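Local structure of Lmo0305 protein (Listeria monocytogenes, 3PJ0) at residues T73-A84 and E104-I114; G26-I35 and L247-K255. The protein belongs to the beta-eliminating lyase family of fold type I pyridoxal-phosphate proteins and carries its cofactor as a modified lysine. All blocks are in the same frame, centred on the assembly; numbering follows the deposited sequence.

In the fold
Followed from the N terminus, the chain first enters 26-35, nearly all of helix 25-31 and the turn after it, whose partner 247-255 does not follow until 212 residues later on helix 243-256. Contact 2 therefore closes a long loop. Contact 1 is nested inside that loop: helix 72-87 is met by helix 107-112 and its flanking turns after only 20 residues, a local closure around strand 91-94. Contact 1 packs two helices beside the seven-stranded mixed sheet, whereas contact 2 ties the N-terminal region to helix 243-256, which comes after the last strand of that sheet, 216-220. Their centres lie about 30 Å apart without touching, and both reach the second subunit.

Contact 1: T73-A84 and E104-I114; sequences TMAQQIALRIWA and EQDGLKELQQI
L80 and L108 meet at the apolar centre, their side chains crossing at about a right angle with CD1 of L80 4.0 Å from CD2 of L108. Beside them CD1 of I114 lies against the helix backbone at R81 and reaches CB of A84 at 4.2 Å. The extended chain of Q77 runs along G107 and L108, its CG 4.3 Å from CB of L108, and its amide lies nearly parallel to the E104 carboxylate, 23° between planes. NE2 of Q77 donates only weakly to OE1 of E104, at 3.4 Å; firmer partners of this amide are Y235 OH for OE1 and R234 O of the second subunit for NE2.

At one polar edge R81 has CG anti to its backbone N (chi1 178°) and then bends at chi2, wrapping its chain around the Q112 amide oxygen. NH1 of R81 donates to OE1 of Q112 at 2.6 Å, and a water links the same NH1 to L111 O. At the other edge a water joins Q76 NE2 to E104 OE2, which also bonds H99. T73 packs its methyl on E104, while its OG1 binds the phosphate of the modified lysine at position 208, placing this end at the cofactor.

The axes of 73-84 and 107-112 cross at -58° and approach to 10.2 Å; L80 also touches strand 140-144, and I78 and R81 rest on W231 of helix 222-234.

Contact 2: G26-I35 and L247-K255; sequences GVLTEALQNI and LSADYYFEK
A31 packs directly on Y251: its CA sits over one face of the ring, 3.8 Å from the centroid and 18° off the normal, in a CH-pi contact. Its methyl meets CB of Y251 at 3.8 Å and also approaches S248, where the two backbones come closest. Next to it, Y252 presents its hydroxyl to V27 O, a 2.6 Å bond from OH in the carbonyl plane and on a lone pair. CG1 of V27 touches CE2 of the same ring at 3.5 Å. At the other end, L247 spreads its two methyls, CD1 to CD2 of L32 and CD2 to CD1 of I35 at 3.9 Å.

E30 swings CG away from its own backbone N (chi1 176°) and stays extended, which carries its carboxylate to Y251; OH of Y251 donates to OE2 of E30 over a very short 2.5 Å, the carboxylate almost perpendicular to the ring. K255 adds a long salt bridge to OE2. Waters extend this polar rim, one between Y252 OH and, weakly, E30 OE1, another between Y251 OH and Q33 OE1. CD2 of Y251 lies over the centre of the Y252 ring, so the two rings touch.

The axes of 26-31 and 247-255 cross at 81°, near-perpendicular packing of helix 25-31 on 243-256 at the dimer interface; L247 and A249 continue onto helix 48-61, and L28, L32 and I35 pack on the second subunit.

Contact 1: T73-A84 and E104-I114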
# COMPACT_ATOMS: atom_id res chain seq x y z
N THR A 73 8.57 -3.25 -3.71
CA THR A 73 8.23 -4.62 -4.08
C THR A 73 7.21 -4.61 -5.23
O THR A 73 7.39 -5.26 -6.25
CB THR A 73 7.74 -5.42 -2.88
OG1 THR A 73 8.82 -5.53 -1.93
CG2 THR A 73 7.28 -6.86 -3.29
N MSE A 74 6.12 -3.87 -5.07
CA MSE A 74 5.14 -3.71 -6.14
C MSE A 74 5.75 -3.05 -7.39
O MSE A 74 5.60 -3.51 -8.53
CB MSE A 74 4.02 -2.77 -5.64
CG MSE A 74 2.88 -2.67 -6.57
SE MSE A 74 1.45 -1.64 -5.81
CE MSE A 74 0.99 -2.80 -4.30
N ALA A 75 6.45 -1.94 -7.17
CA ALA A 75 6.93 -1.11 -8.29
C ALA A 75 7.89 -1.80 -9.24
O ALA A 75 7.77 -1.65 -10.47
CB ALA A 75 7.53 0.18 -7.77
N GLN A 76 8.81 -2.60 -8.69
CA GLN A 76 9.87 -3.25 -9.51
C GLN A 76 9.38 -4.48 -10.28
O GLN A 76 9.77 -4.66 -11.42
CB GLN A 76 11.10 -3.54 -8.68
CG GLN A 76 11.76 -2.28 -8.20
CD GLN A 76 13.22 -2.50 -7.88
OE1 GLN A 76 14.11 -1.97 -8.55
NE2 GLN A 76 13.48 -3.35 -6.88
N GLN A 77 8.52 -5.30 -9.66
CA GLN A 77 7.89 -6.42 -10.40
C GLN A 77 7.15 -5.85 -11.63
O GLN A 77 7.18 -6.43 -12.73
CB GLN A 77 6.88 -7.11 -9.52
CG GLN A 77 7.44 -7.93 -8.41
CD GLN A 77 6.30 -8.54 -7.63
OE1 GLN A 77 5.27 -8.88 -8.22
NE2 GLN A 77 6.48 -8.69 -6.30
N ILE A 78 6.44 -4.74 -11.41
CA ILE A 78 5.71 -4.05 -12.49
C ILE A 78 6.66 -3.51 -13.57
O ILE A 78 6.39 -3.69 -14.77
CB ILE A 78 4.82 -2.90 -11.91
CG1 ILE A 78 3.68 -3.52 -11.13
CG2 ILE A 78 4.27 -1.95 -13.03
CD1 ILE A 78 2.87 -2.49 -10.27
N ALA A 79 7.78 -2.91 -13.18
CA ALA A 79 8.73 -2.37 -14.15
C ALA A 79 9.20 -3.49 -15.08
O ALA A 79 9.20 -3.33 -16.31
CB ALA A 79 9.95 -1.67 -13.43
N LEU A 80 9.61 -4.62 -14.50
CA LEU A 80 10.15 -5.76 -15.27
C LEU A 80 9.08 -6.37 -16.19
O LEU A 80 9.40 -6.75 -17.35
CB LEU A 80 10.79 -6.81 -14.34
CG LEU A 80 11.96 -6.31 -13.46
CD1 LEU A 80 12.56 -7.38 -12.60
CD2 LEU A 80 13.05 -5.60 -14.34
N ARG A 81 7.84 -6.45 -15.73
CA ARG A 81 6.73 -6.90 -16.61
C ARG A 81 6.50 -5.99 -17.83
O ARG A 81 6.31 -6.46 -18.95
CB ARG A 81 5.42 -7.09 -15.82
CG ARG A 81 4.20 -7.51 -16.69
CD ARG A 81 4.42 -8.81 -17.45
NE ARG A 81 3.27 -9.05 -18.32
CZ ARG A 81 2.15 -9.68 -17.95
NH1 ARG A 81 2.03 -10.22 -16.74
NH2 ARG A 81 1.15 -9.77 -18.82
N ILE A 82 6.52 -4.68 -17.61
CA ILE A 82 6.35 -3.76 -18.71
C ILE A 82 7.45 -3.98 -19.75
O ILE A 82 7.15 -4.10 -20.95
CB ILE A 82 6.35 -2.31 -18.22
CG1 ILE A 82 5.14 -2.07 -17.32
CG2 ILE A 82 6.36 -1.28 -19.40
CD1 ILE A 82 5.18 -0.74 -16.51
N TRP A 83 8.72 -4.07 -19.32
CA TRP A 83 9.81 -4.30 -20.29
C TRP A 83 9.70 -5.69 -20.93
O TRP A 83 9.99 -5.83 -22.09
CB TRP A 83 11.19 -4.06 -19.68
CG TRP A 83 11.44 -2.66 -19.23
CD1 TRP A 83 11.86 -2.27 -18.00
CD2 TRP A 83 11.20 -1.45 -19.97
NE1 TRP A 83 11.93 -0.91 -17.93
CE2 TRP A 83 11.53 -0.38 -19.12
CE3 TRP A 83 10.76 -1.18 -21.27
CZ2 TRP A 83 11.44 0.96 -19.53
CZ3 TRP A 83 10.65 0.16 -21.68
CH2 TRP A 83 11.00 1.20 -20.81
N ALA A 84 9.24 -6.71 -20.19
CA ALA A 84 9.05 -8.05 -20.77
C ALA A 84 8.01 -8.01 -21.90
O ALA A 84 8.19 -8.63 -22.98
CB ALA A 84 8.65 -9.06 -19.69
N GLU A 104 10.93 -11.16 -1.52
CA GLU A 104 9.55 -10.86 -1.90
C GLU A 104 8.67 -12.10 -2.03
O GLU A 104 7.64 -12.09 -2.73
CB GLU A 104 9.55 -10.01 -3.17
CG GLU A 104 10.30 -8.67 -3.05
CD GLU A 104 10.42 -7.94 -4.40
OE1 GLU A 104 9.68 -8.27 -5.34
OE2 GLU A 104 11.28 -7.04 -4.52
N GLN A 105 9.05 -13.17 -1.32
CA GLN A 105 8.30 -14.43 -1.36
C GLN A 105 8.03 -14.88 -2.81
O GLN A 105 6.97 -15.42 -3.10
CB GLN A 105 6.97 -14.33 -0.58
CG GLN A 105 7.13 -14.24 0.93
CD GLN A 105 7.57 -15.56 1.56
OE1 GLN A 105 7.60 -16.61 0.92
NE2 GLN A 105 7.88 -15.51 2.85
N ASP A 106 9.00 -14.65 -3.70
CA ASP A 106 8.95 -15.12 -5.10
C ASP A 106 7.85 -14.45 -5.91
O ASP A 106 7.35 -15.02 -6.90
CB ASP A 106 8.78 -16.64 -5.15
CG ASP A 106 9.73 -17.35 -4.20
OD1 ASP A 106 10.96 -17.14 -4.29
OD2 ASP A 106 9.21 -18.10 -3.34
N GLY A 107 7.49 -13.23 -5.53
CA GLY A 107 6.42 -12.50 -6.20
C GLY A 107 6.62 -12.39 -7.71
O GLY A 107 5.69 -12.60 -8.49
N LEU A 108 7.84 -12.05 -8.12
CA LEU A 108 8.13 -11.88 -9.58
C LEU A 108 7.83 -13.15 -10.35
O LEU A 108 7.19 -13.11 -11.41
CB LEU A 108 9.58 -11.46 -9.77
CG LEU A 108 10.05 -11.21 -11.21
CD1 LEU A 108 9.29 -10.01 -11.82
CD2 LEU A 108 11.59 -11.00 -11.17
N LYS A 109 8.25 -14.28 -9.81
CA LYS A 109 7.96 -15.59 -10.41
C LYS A 109 6.47 -15.97 -10.36
O LYS A 109 5.89 -16.44 -11.35
CB LYS A 109 8.79 -16.65 -9.68
CG LYS A 109 10.32 -16.44 -9.88
CD LYS A 109 11.14 -17.37 -9.02
CE LYS A 109 12.66 -16.99 -9.06
NZ LYS A 109 13.43 -17.79 -8.05
N GLU A 110 5.84 -15.76 -9.21
CA GLU A 110 4.47 -16.23 -8.99
C GLU A 110 3.40 -15.34 -9.60
O GLU A 110 2.34 -15.84 -10.00
CB GLU A 110 4.19 -16.39 -7.50
CG GLU A 110 5.06 -17.42 -6.77
CD GLU A 110 4.63 -18.87 -6.93
OE1 GLU A 110 3.77 -19.20 -7.80
OE2 GLU A 110 5.17 -19.69 -6.16
N LEU A 111 3.64 -14.02 -9.61
CA LEU A 111 2.67 -13.08 -10.13
C LEU A 111 2.92 -12.70 -11.59
O LEU A 111 1.97 -12.39 -12.33
CB LEU A 111 2.60 -11.82 -9.26
CG LEU A 111 1.95 -11.98 -7.87
CD1 LEU A 111 2.14 -10.72 -7.05
CD2 LEU A 111 0.45 -12.38 -7.99
N GLN A 112 4.17 -12.76 -12.03
CA GLN A 112 4.48 -12.34 -13.40
C GLN A 112 5.01 -13.47 -14.28
O GLN A 112 5.18 -13.29 -15.49
CB GLN A 112 5.48 -11.16 -13.37
CG GLN A 112 4.97 -9.86 -12.75
CD GLN A 112 3.74 -9.32 -13.47
OE1 GLN A 112 3.51 -9.61 -14.63
NE2 GLN A 112 2.93 -8.56 -12.75
N GLN A 113 5.24 -14.65 -13.70
CA GLN A 113 5.79 -15.79 -14.46
C GLN A 113 7.01 -15.35 -15.27
O GLN A 113 7.21 -15.77 -16.42
CB GLN A 113 4.76 -16.45 -15.39
CG GLN A 113 3.61 -17.09 -14.67
CD GLN A 113 2.55 -16.11 -14.34
OE1 GLN A 113 2.15 -15.34 -15.21
NE2 GLN A 113 2.06 -16.14 -13.11
N ILE A 114 7.82 -14.49 -14.65
CA ILE A 114 9.10 -14.06 -15.19
C ILE A 114 10.20 -14.98 -14.64
O ILE A 114 10.16 -15.41 -13.47
CB ILE A 114 9.34 -12.57 -14.89
CG1 ILE A 114 8.49 -11.74 -15.86
CG2 ILE A 114 10.88 -12.20 -14.90
CD1 ILE A 114 8.53 -10.20 -15.65
O HOH W 1 11.53 -4.56 -5.25
O HOH W 2 0.60 -11.67 -14.65

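Contact 2: G26-I35 and L247-K255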
# COMPACT_ATOMS: atom_id res chain seq x y z
N GLY A 26 5.76 9.52 16.34
CA GLY A 26 6.42 10.85 16.29
C GLY A 26 7.10 11.17 14.96
O GLY A 26 7.24 12.33 14.59
N VAL A 27 7.52 10.14 14.22
CA VAL A 27 8.13 10.37 12.92
C VAL A 27 7.09 11.02 11.98
O VAL A 27 7.38 11.95 11.22
CB VAL A 27 8.64 9.06 12.32
CG1 VAL A 27 9.14 9.26 10.85
CG2 VAL A 27 9.76 8.44 13.23
N LEU A 28 5.86 10.53 12.06
CA LEU A 28 4.75 11.07 11.26
C LEU A 28 4.28 12.43 11.77
O LEU A 28 4.08 13.37 11.00
CB LEU A 28 3.58 10.07 11.24
CG LEU A 28 2.31 10.46 10.43
CD1 LEU A 28 2.65 10.88 8.99
CD2 LEU A 28 1.29 9.35 10.46
N THR A 29 4.07 12.55 13.07
CA THR A 29 3.57 13.83 13.62
C THR A 29 4.58 14.96 13.32
O THR A 29 4.17 16.07 12.96
CB THR A 29 3.20 13.74 15.13
OG1 THR A 29 4.36 13.45 15.89
CG2 THR A 29 2.12 12.67 15.39
N GLU A 30 5.88 14.67 13.40
CA GLU A 30 6.89 15.69 13.04
C GLU A 30 6.71 16.14 11.58
O GLU A 30 6.75 17.35 11.27
CB GLU A 30 8.36 15.24 13.29
CG GLU A 30 9.39 16.31 12.79
CD GLU A 30 10.86 15.92 12.98
OE1 GLU A 30 11.15 15.10 13.88
OE2 GLU A 30 11.72 16.47 12.25
N ALA A 31 6.50 15.18 10.68
CA ALA A 31 6.32 15.50 9.28
C ALA A 31 5.08 16.36 9.02
O ALA A 31 5.06 17.12 8.05
CB ALA A 31 6.25 14.21 8.41
N LEU A 32 4.07 16.24 9.87
CA LEU A 32 2.81 16.98 9.67
C LEU A 32 2.79 18.36 10.33
O LEU A 32 1.82 19.08 10.20
CB LEU A 32 1.63 16.18 10.19
CG LEU A 32 1.34 14.87 9.46
CD1 LEU A 32 0.13 14.18 10.14
CD2 LEU A 32 1.10 15.14 7.98
N GLN A 33 3.88 18.73 11.00
CA GLN A 33 3.89 20.01 11.73
C GLN A 33 3.60 21.19 10.84
O GLN A 33 2.85 22.09 11.24
CB GLN A 33 5.23 20.21 12.47
CG GLN A 33 5.34 19.26 13.67
CD GLN A 33 6.60 19.43 14.46
OE1 GLN A 33 7.64 19.82 13.93
NE2 GLN A 33 6.53 19.05 15.76
N ASN A 34 4.23 21.22 9.66
CA ASN A 34 4.07 22.37 8.76
C ASN A 34 2.96 22.25 7.72
O ASN A 34 2.82 23.11 6.86
CB ASN A 34 5.40 22.72 8.05
CG ASN A 34 5.80 21.68 6.99
OD1 ASN A 34 5.21 20.62 6.91
ND2 ASN A 34 6.83 21.99 6.20
N ILE A 35 2.15 21.20 7.83
CA ILE A 35 1.09 20.90 6.86
C ILE A 35 -0.26 21.42 7.36
O ILE A 35 -0.64 21.23 8.51
CB ILE A 35 0.98 19.40 6.59
CG1 ILE A 35 2.30 18.82 6.10
CG2 ILE A 35 -0.19 19.12 5.61
CD1 ILE A 35 2.76 19.31 4.69
N LEU A 247 3.51 12.88 2.08
CA LEU A 247 3.96 14.01 2.93
C LEU A 247 5.22 13.69 3.76
O LEU A 247 6.13 14.54 3.86
CB LEU A 247 2.83 14.53 3.80
CG LEU A 247 1.65 15.14 3.02
CD1 LEU A 247 0.47 15.38 3.97
CD2 LEU A 247 2.01 16.43 2.18
N SER A 248 5.23 12.51 4.40
CA SER A 248 6.39 12.09 5.18
C SER A 248 7.60 11.84 4.28
O SER A 248 8.73 12.19 4.68
CB SER A 248 6.09 10.86 6.05
OG SER A 248 5.51 9.83 5.29
N ALA A 249 7.39 11.27 3.09
CA ALA A 249 8.52 11.05 2.13
C ALA A 249 9.14 12.38 1.75
O ALA A 249 10.34 12.55 1.83
CB ALA A 249 8.06 10.30 0.86
N ASP A 250 8.31 13.34 1.41
CA ASP A 250 8.82 14.68 1.02
C ASP A 250 9.51 15.40 2.19
O ASP A 250 10.59 15.97 2.04
CB ASP A 250 7.68 15.50 0.44
CG ASP A 250 8.16 16.61 -0.48
OD1 ASP A 250 9.31 16.57 -0.96
OD2 ASP A 250 7.36 17.54 -0.72
N TYR A 251 8.92 15.31 3.38
CA TYR A 251 9.51 15.95 4.57
C TYR A 251 10.92 15.43 4.85
O TYR A 251 11.85 16.23 4.99
CB TYR A 251 8.61 15.75 5.83
CG TYR A 251 9.20 16.31 7.07
CD1 TYR A 251 9.12 17.70 7.34
CD2 TYR A 251 9.85 15.50 8.01
CE1 TYR A 251 9.67 18.24 8.48
CE2 TYR A 251 10.40 16.04 9.13
CZ TYR A 251 10.31 17.42 9.37
OH TYR A 251 10.88 17.98 10.49
N TYR A 252 11.05 14.11 4.98
CA TYR A 252 12.34 13.49 5.32
C TYR A 252 13.32 13.59 4.17
O TYR A 252 14.55 13.71 4.40
CB TYR A 252 12.15 12.05 5.85
CG TYR A 252 11.51 12.13 7.21
CD1 TYR A 252 12.24 12.63 8.28
CD2 TYR A 252 10.18 11.81 7.43
CE1 TYR A 252 11.70 12.75 9.51
CE2 TYR A 252 9.60 11.93 8.70
CZ TYR A 252 10.37 12.44 9.72
OH TYR A 252 9.90 12.62 11.00
N PHE A 253 12.81 13.60 2.92
CA PHE A 253 13.72 13.85 1.78
C PHE A 253 14.40 15.23 1.94
O PHE A 253 15.62 15.37 1.84
CB PHE A 253 12.97 13.77 0.44
CG PHE A 253 13.84 13.96 -0.73
CD1 PHE A 253 14.53 12.90 -1.27
CD2 PHE A 253 13.99 15.21 -1.30
CE1 PHE A 253 15.41 13.10 -2.38
CE2 PHE A 253 14.85 15.41 -2.42
CZ PHE A 253 15.54 14.33 -2.95
N GLU A 254 13.60 16.26 2.23
CA GLU A 254 14.18 17.60 2.34
C GLU A 254 15.07 17.73 3.58
O GLU A 254 16.10 18.41 3.55
CB GLU A 254 13.10 18.69 2.29
CG GLU A 254 12.45 18.85 0.94
CD GLU A 254 13.43 19.36 -0.12
OE1 GLU A 254 14.28 20.19 0.21
OE2 GLU A 254 13.32 18.92 -1.28
N LYS A 255 14.68 17.03 4.65
CA LYS A 255 15.45 17.05 5.88
C LYS A 255 16.78 16.37 5.75
O LYS A 255 17.74 16.86 6.30
CB LYS A 255 14.68 16.35 7.00
CG LYS A 255 15.42 16.25 8.34
CD LYS A 255 14.52 15.46 9.32
CE LYS A 255 15.20 15.14 10.61
NZ LYS A 255 15.40 16.34 11.50
O HOH W 3 11.84 11.79 12.99
O HOH W 4 9.23 20.10 11.71